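Collectin placenta 1 (Mus musculus, PDB 2OX9) binds glycans such as leukocyte Lewis(x) through a calcium-dependent C-type lectin domain, and probably serves as a cell-surface scavenger receptor. Local coordinates at residues Ile52-Trp63 with Phe118-Ile127. Residues are numbered along the deposited sequence; the frame is centred on the assembly and turned at random.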
ATOM      1  N   ILE A  52       3.145  -6.231  -9.161  1.00 10.46           N
ATOM      2  CA  ILE A  52       2.930  -6.338  -7.724  1.00 11.00           C
ATOM      3  C   ILE A  52       1.900  -7.418  -7.419  1.00 11.19           C
ATOM      4  O   ILE A  52       2.057  -8.186  -6.461  1.00  9.27           O
ATOM      5  CB  ILE A  52       2.463  -4.992  -7.123  1.00 11.12           C
ATOM      6  CG1 ILE A  52       3.653  -4.038  -7.023  1.00 12.67           C
ATOM      7  CG2 ILE A  52       1.849  -5.205  -5.737  1.00 14.29           C
ATOM      8  CD1 ILE A  52       3.282  -2.647  -6.514  1.00 11.70           C
ATOM      9  N   LYS A  53       0.860  -7.480  -8.252  1.00 11.59           N
ATOM     10  CA  LYS A  53      -0.211  -8.453  -8.085  1.00 13.46           C
ATOM     11  C   LYS A  53       0.306  -9.893  -8.020  1.00 12.75           C
ATOM     12  O   LYS A  53      -0.125 -10.683  -7.181  1.00 13.72           O
ATOM     13  CB  LYS A  53      -1.214  -8.329  -9.240  1.00 15.20           C
ATOM     14  CG  LYS A  53      -2.325  -9.364  -9.205  1.00 20.36           C
ATOM     15  CD  LYS A  53      -3.024  -9.466 -10.542  1.00 23.27           C
ATOM     16  CE  LYS A  53      -3.968 -10.652 -10.573  1.00 24.42           C
ATOM     17  NZ  LYS A  53      -4.707 -10.720 -11.856  1.00 26.16           N
ATOM     18  N   LYS A  54       1.239 -10.236  -8.893  1.00 12.53           N
ATOM     19  CA  LYS A  54       1.749 -11.601  -8.907  1.00 13.48           C
ATOM     20  C   LYS A  54       2.635 -11.969  -7.719  1.00 12.18           C
ATOM     21  O   LYS A  54       2.876 -13.153  -7.462  1.00 11.63           O
ATOM     22  CB  LYS A  54       2.454 -11.866 -10.234  1.00 13.25           C
ATOM     23  CG  LYS A  54       1.463 -12.025 -11.389  1.00 21.67           C
ATOM     24  CD  LYS A  54       2.089 -11.662 -12.710  1.00 25.52           C
ATOM     25  CE  LYS A  54       1.072 -11.695 -13.837  1.00 28.91           C
ATOM     26  NZ  LYS A  54       1.608 -11.017 -15.060  1.00 27.38           N
ATOM     27  N   HIS A  55       3.111 -10.963  -6.994  1.00  9.75           N
ATOM     28  CA  HIS A  55       3.939 -11.197  -5.817  1.00 10.37           C
ATOM     29  C   HIS A  55       3.136 -11.141  -4.519  1.00 12.29           C
ATOM     30  O   HIS A  55       3.696 -11.300  -3.430  1.00 12.68           O
ATOM     31  CB  HIS A  55       5.055 -10.162  -5.717  1.00 12.10           C
ATOM     32  CG  HIS A  55       6.210 -10.434  -6.619  1.00 14.90           C
ATOM     33  ND1 HIS A  55       6.289  -9.933  -7.899  1.00 16.14           N
ATOM     34  CD2 HIS A  55       7.321 -11.187  -6.438  1.00 13.81           C
ATOM     35  CE1 HIS A  55       7.400 -10.365  -8.469  1.00 12.79           C
ATOM     36  NE2 HIS A  55       8.044 -11.127  -7.603  1.00 15.47           N
ATOM     37  N   THR A  56       1.834 -10.903  -4.625  1.00 10.79           N
ATOM     38  CA  THR A  56       1.017 -10.804  -3.433  1.00 12.52           C
ATOM     39  C   THR A  56      -0.227 -11.686  -3.409  1.00 14.11           C
ATOM     40  O   THR A  56      -1.125 -11.443  -2.613  1.00 15.87           O
ATOM     41  CB  THR A  56       0.589  -9.325  -3.153  1.00 10.81           C
ATOM     42  OG1 THR A  56      -0.024  -8.754  -4.315  1.00 12.85           O
ATOM     43  CG2 THR A  56       1.788  -8.487  -2.767  1.00 13.32           C
ATOM     44  N   VAL A  57      -0.294 -12.704  -4.260  1.00 12.83           N
ATOM     45  CA  VAL A  57      -1.461 -13.572  -4.214  1.00 17.04           C
ATOM     46  C   VAL A  57      -1.422 -14.289  -2.862  1.00 15.85           C
ATOM     47  O   VAL A  57      -0.361 -14.663  -2.373  1.00 17.38           O
ATOM     48  CB  VAL A  57      -1.493 -14.579  -5.411  1.00 19.33           C
ATOM     49  CG1 VAL A  57      -0.121 -14.706  -6.031  1.00 21.05           C
ATOM     50  CG2 VAL A  57      -2.004 -15.935  -4.953  1.00 19.05           C
ATOM     51  N   GLY A  58      -2.582 -14.435  -2.244  1.00 14.25           N
ATOM     52  CA  GLY A  58      -2.653 -15.074  -0.945  1.00 17.28           C
ATOM     53  C   GLY A  58      -3.723 -14.403  -0.103  1.00 19.95           C
ATOM     54  O   GLY A  58      -4.264 -13.364  -0.492  1.00 19.30           O
ATOM     55  N   ARG A  59      -4.026 -14.982   1.055  1.00 19.93           N
ATOM     56  CA  ARG A  59      -5.061 -14.437   1.926  1.00 23.90           C
ATOM     57  C   ARG A  59      -4.720 -13.114   2.604  1.00 22.07           C
ATOM     58  O   ARG A  59      -5.613 -12.327   2.901  1.00 22.15           O
ATOM     59  CB  ARG A  59      -5.444 -15.464   2.995  1.00 26.12           C
ATOM     60  CG  ARG A  59      -4.249 -16.127   3.648  1.00 31.89           C
ATOM     61  CD  ARG A  59      -4.676 -17.160   4.679  1.00 33.93           C
ATOM     62  NE  ARG A  59      -3.602 -18.111   4.962  1.00 37.51           N
ATOM     63  CZ  ARG A  59      -3.587 -18.935   6.005  1.00 38.42           C
ATOM     64  NH1 ARG A  59      -4.590 -18.927   6.875  1.00 39.59           N
ATOM     65  NH2 ARG A  59      -2.570 -19.770   6.179  1.00 39.20           N
ATOM     66  N   GLU A  60      -3.444 -12.864   2.863  1.00 22.37           N
ATOM     67  CA  GLU A  60      -3.080 -11.613   3.519  1.00 23.97           C
ATOM     68  C   GLU A  60      -3.238 -10.402   2.607  1.00 21.79           C
ATOM     69  O   GLU A  60      -3.109 -10.508   1.384  1.00 22.11           O
ATOM     70  CB  GLU A  60      -1.646 -11.675   4.057  1.00 27.43           C
ATOM     71  CG  GLU A  60      -0.612 -12.211   3.081  1.00 33.88           C
ATOM     72  CD  GLU A  60      -0.565 -13.731   3.053  1.00 35.00           C
ATOM     73  OE1 GLU A  60      -0.232 -14.335   4.096  1.00 38.74           O
ATOM     74  OE2 GLU A  60      -0.860 -14.320   1.995  1.00 35.75           O
ATOM     75  N   SER A  61      -3.541  -9.256   3.211  1.00 17.47           N
ATOM     76  CA  SER A  61      -3.694  -8.002   2.481  1.00 16.27           C
ATOM     77  C   SER A  61      -2.377  -7.244   2.631  1.00 13.75           C
ATOM     78  O   SER A  61      -1.649  -7.455   3.597  1.00 13.62           O
ATOM     79  CB  SER A  61      -4.825  -7.165   3.071  1.00 15.85           C
ATOM     80  OG  SER A  61      -6.027  -7.910   3.140  1.00 20.89           O
ATOM     81  N   HIS A  62      -2.080  -6.362   1.687  1.00 11.52           N
ATOM     82  CA  HIS A  62      -0.829  -5.607   1.737  1.00 10.87           C
ATOM     83  C   HIS A  62      -1.021  -4.102   1.724  1.00  8.13           C
ATOM     84  O   HIS A  62      -1.571  -3.553   0.776  1.00  6.85           O
ATOM     85  CB  HIS A  62       0.073  -5.969   0.555  1.00  8.44           C
ATOM     86  CG  HIS A  62       0.698  -7.323   0.652  1.00 10.84           C
ATOM     87  ND1 HIS A  62       0.023  -8.479   0.325  1.00  9.19           N
ATOM     88  CD2 HIS A  62       1.934  -7.706   1.053  1.00  8.71           C
ATOM     89  CE1 HIS A  62       0.817  -9.517   0.521  1.00 11.38           C
ATOM     90  NE2 HIS A  62       1.981  -9.076   0.963  1.00  8.62           N
ATOM     91  N   TRP A  63      -0.549  -3.441   2.774  1.00  7.52           N
ATOM     92  CA  TRP A  63      -0.643  -1.983   2.862  1.00  8.28           C
ATOM     93  C   TRP A  63       0.149  -1.339   1.712  1.00  9.68           C
ATOM     94  O   TRP A  63       1.221  -1.832   1.346  1.00  6.45           O
ATOM     95  CB  TRP A  63      -0.006  -1.490   4.162  1.00  6.77           C
ATOM     96  CG  TRP A  63      -0.755  -1.746   5.429  1.00 11.30           C
ATOM     97  CD1 TRP A  63      -0.245  -2.286   6.579  1.00 13.47           C
ATOM     98  CD2 TRP A  63      -2.102  -1.345   5.740  1.00 11.54           C
ATOM     99  NE1 TRP A  63      -1.184  -2.236   7.585  1.00 15.47           N
ATOM    100  CE2 TRP A  63      -2.330  -1.665   7.100  1.00 14.12           C
ATOM    101  CE3 TRP A  63      -3.130  -0.741   5.005  1.00 13.92           C
ATOM    102  CZ2 TRP A  63      -3.551  -1.400   7.743  1.00 14.57           C
ATOM    103  CZ3 TRP A  63      -4.345  -0.474   5.642  1.00 14.66           C
ATOM    104  CH2 TRP A  63      -4.543  -0.807   6.999  1.00  9.73           C
ATOM    105  N   PHE A 118      -9.030   0.321   4.458  1.00 13.43           N
ATOM    106  CA  PHE A 118      -9.158  -0.347   5.755  1.00 14.94           C
ATOM    107  C   PHE A 118      -9.023   0.687   6.872  1.00 17.42           C
ATOM    108  O   PHE A 118      -8.544   1.800   6.645  1.00 14.90           O
ATOM    109  CB  PHE A 118      -8.032  -1.359   6.005  1.00 16.17           C
ATOM    110  CG  PHE A 118      -7.895  -2.434   4.967  1.00 14.86           C
ATOM    111  CD1 PHE A 118      -7.217  -2.192   3.782  1.00 13.13           C
ATOM    112  CD2 PHE A 118      -8.368  -3.721   5.222  1.00 15.13           C
ATOM    113  CE1 PHE A 118      -7.002  -3.219   2.862  1.00 17.09           C
ATOM    114  CE2 PHE A 118      -8.158  -4.751   4.310  1.00 16.59           C
ATOM    115  CZ  PHE A 118      -7.472  -4.498   3.129  1.00 11.12           C
ATOM    116  N   GLN A 119      -9.418   0.295   8.079  1.00 18.18           N
ATOM    117  CA  GLN A 119      -9.277   1.155   9.242  1.00 21.70           C
ATOM    118  C   GLN A 119      -7.769   1.041   9.443  1.00 22.30           C
ATOM    119  O   GLN A 119      -7.209  -0.042   9.300  1.00 22.82           O
ATOM    120  CB  GLN A 119     -10.042   0.562  10.426  1.00 23.94           C
ATOM    121  CG  GLN A 119     -10.451   1.571  11.490  1.00 31.54           C
ATOM    122  CD  GLN A 119     -11.439   0.980  12.487  1.00 35.43           C
ATOM    123  OE1 GLN A 119     -12.493   0.466  12.102  1.00 35.29           O
ATOM    124  NE2 GLN A 119     -11.099   1.046  13.773  1.00 36.54           N
ATOM    125  N   CYS A 120      -7.098   2.141   9.747  1.00 23.26           N
ATOM    126  CA  CYS A 120      -5.649   2.083   9.875  1.00 24.71           C
ATOM    127  C   CYS A 120      -5.072   1.217  10.989  1.00 24.62           C
ATOM    128  O   CYS A 120      -3.860   1.012  11.039  1.00 23.63           O
ATOM    129  CB  CYS A 120      -5.087   3.496   9.965  1.00 27.07           C
ATOM    130  SG  CYS A 120      -5.563   4.554   8.556  1.00 35.47           S
ATOM    131  N   ASP A 121      -5.922   0.694  11.866  1.00 25.44           N
ATOM    132  CA  ASP A 121      -5.445  -0.153  12.958  1.00 29.37           C
ATOM    133  C   ASP A 121      -5.508  -1.636  12.618  1.00 29.86           C
ATOM    134  O   ASP A 121      -5.256  -2.483  13.474  1.00 32.15           O
ATOM    135  CB  ASP A 121      -6.243   0.111  14.243  1.00 33.07           C
ATOM    136  CG  ASP A 121      -7.729  -0.165  14.084  1.00 37.92           C
ATOM    137  OD1 ASP A 121      -8.101  -1.313  13.756  1.00 40.76           O
ATOM    138  OD2 ASP A 121      -8.528   0.773  14.296  1.00 41.38           O
ATOM    139  N   GLU A 122      -5.845  -1.945  11.370  1.00 27.60           N
ATOM    140  CA  GLU A 122      -5.926  -3.326  10.912  1.00 27.46           C
ATOM    141  C   GLU A 122      -4.513  -3.864  10.703  1.00 25.10           C
ATOM    142  O   GLU A 122      -3.644  -3.158  10.208  1.00 24.18           O
ATOM    143  CB  GLU A 122      -6.706  -3.406   9.597  1.00 29.33           C
ATOM    144  CG  GLU A 122      -6.914  -4.823   9.098  1.00 34.91           C
ATOM    145  CD  GLU A 122      -7.839  -5.624   9.994  1.00 37.90           C
ATOM    146  OE1 GLU A 122      -9.070  -5.439   9.886  1.00 38.19           O
ATOM    147  OE2 GLU A 122      -7.337  -6.427  10.816  1.00 39.63           O
ATOM    148  N   ILE A 123      -4.283  -5.109  11.099  1.00 23.37           N
ATOM    149  CA  ILE A 123      -2.967  -5.725  10.943  1.00 22.37           C
ATOM    150  C   ILE A 123      -2.875  -6.376   9.561  1.00 20.23           C
ATOM    151  O   ILE A 123      -3.565  -7.355   9.287  1.00 23.18           O
ATOM    152  CB  ILE A 123      -2.730  -6.806  12.020  1.00 23.46           C
ATOM    153  CG1 ILE A 123      -2.981  -6.215  13.410  1.00 22.34           C
ATOM    154  CG2 ILE A 123      -1.301  -7.333  11.924  1.00 24.67           C
ATOM    155  CD1 ILE A 123      -3.327  -7.251  14.461  1.00 25.68           C
ATOM    156  N   ASN A 124      -2.024  -5.820   8.701  1.00 16.33           N
ATOM    157  CA  ASN A 124      -1.815  -6.313   7.333  1.00 14.07           C
ATOM    158  C   ASN A 124      -0.331  -6.483   7.011  1.00 12.52           C
ATOM    159  O   ASN A 124       0.523  -5.984   7.733  1.00  9.86           O
ATOM    160  CB  ASN A 124      -2.363  -5.306   6.318  1.00 15.65           C
ATOM    161  CG  ASN A 124      -3.861  -5.375   6.167  1.00 18.25           C
ATOM    162  OD1 ASN A 124      -4.507  -4.386   5.811  1.00 23.54           O
ATOM    163  ND2 ASN A 124      -4.423  -6.546   6.409  1.00 20.58           N
ATOM    164  N   ASN A 125      -0.032  -7.198   5.927  1.00 11.04           N
ATOM    165  CA  ASN A 125       1.351  -7.323   5.481  1.00 11.62           C
ATOM    166  C   ASN A 125       1.530  -5.999   4.745  1.00 10.96           C
ATOM    167  O   ASN A 125       0.611  -5.170   4.730  1.00 11.58           O
ATOM    168  CB  ASN A 125       1.532  -8.491   4.504  1.00 11.88           C
ATOM    169  CG  ASN A 125       1.624  -9.826   5.205  1.00 14.32           C
ATOM    170  OD1 ASN A 125       0.674 -10.268   5.836  1.00 15.66           O
ATOM    171  ND2 ASN A 125       2.779 -10.472   5.104  1.00 16.66           N
ATOM    172  N   PHE A 126       2.689  -5.779   4.136  1.00  8.01           N
ATOM    173  CA  PHE A 126       2.897  -4.525   3.441  1.00  8.51           C
ATOM    174  C   PHE A 126       3.973  -4.617   2.369  1.00  8.71           C
ATOM    175  O   PHE A 126       4.632  -5.649   2.214  1.00  7.83           O
ATOM    176  CB  PHE A 126       3.250  -3.421   4.458  1.00  8.44           C
ATOM    177  CG  PHE A 126       4.441  -3.739   5.318  1.00  7.54           C
ATOM    178  CD1 PHE A 126       5.728  -3.406   4.908  1.00 10.58           C
ATOM    179  CD2 PHE A 126       4.275  -4.360   6.557  1.00  8.28           C
ATOM    180  CE1 PHE A 126       6.834  -3.685   5.724  1.00  6.17           C
ATOM    181  CE2 PHE A 126       5.366  -4.641   7.374  1.00 10.05           C
ATOM    182  CZ  PHE A 126       6.651  -4.300   6.957  1.00 12.34           C
ATOM    183  N   ILE A 127       4.145  -3.532   1.626  1.00  9.07           N
ATOM    184  CA  ILE A 127       5.139  -3.510   0.560  1.00  8.73           C
ATOM    185  C   ILE A 127       5.959  -2.228   0.617  1.00 10.46           C
ATOM    186  O   ILE A 127       5.397  -1.138   0.617  1.00  8.98           O
ATOM    187  CB  ILE A 127       4.468  -3.561  -0.834  1.00  9.13           C
ATOM    188  CG1 ILE A 127       3.514  -4.755  -0.923  1.00  9.98           C
ATOM    189  CG2 ILE A 127       5.544  -3.657  -1.919  1.00  5.23           C
ATOM    190  CD1 ILE A 127       2.651  -4.726  -2.156  1.00  6.98           C
TER
HETATM  191  O   HOH W   1       2.797 -13.462   5.399  1.00 22.54           O
HETATM  192  O   HOH W   2      -3.817  -9.095   5.795  1.00 16.83           O
HETATM  193  O   HOH W   3      -6.896  -7.479   6.285  1.00 34.32           O
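Asn124 ND2, 3.4 Å from Ser61 CB, is gripped by two waters: it gives a 2.6 Å bond to one that also touches Ser61 OG, and a weak one to another that accepts from Ser61 N as well. Next along the chain, Asn125 is held through its backbone by Ser61, just before strand 62-64, and by Trp63 in it: Asn125 N donates to Ser61 O at 2.8 Å, and Trp63 N to Asn125 O at 2.9 Å. This is the parallel pairing of strands 62-64 and 125-131 in the core of the C-type lectin fold; farther on, Ile127 N reaches Trp63 O only weakly. Trp63 projects from the opposite face of the sheet to His62. Over one face of its indole stands Asn124 CB, 3.6 Å from the centre of the five-membered ring. Glu122 O lies 3.0 Å from Trp63 CZ2, near the ring plane, and Gln119 O is also at the edge. Trp63 NE1 hydrogen-bonds to Glu24 O, which helps hold the ring's rotation. The CH2 corner meets Phe118 CB, and the two aromatic planes stand 78° apart; the Phe118 side chain also lies close to the bound galactose, so this packing runs up toward the sugar site. Asn124 OD1, lying over the centre of the Phe118 ring and off toward the rim of the indole, is buried without a polar partner. On the His62 side, the imidazole is sandwiched between Asn125 CB over one face and Thr56 CG2 over the other. With CG1 anti to its carbonyl carbon (chi1 -54°), Ile127 sends CD1 to helix 46-54, where Ile127 CD1 meets Ile52 CG2 at 3.7 Å.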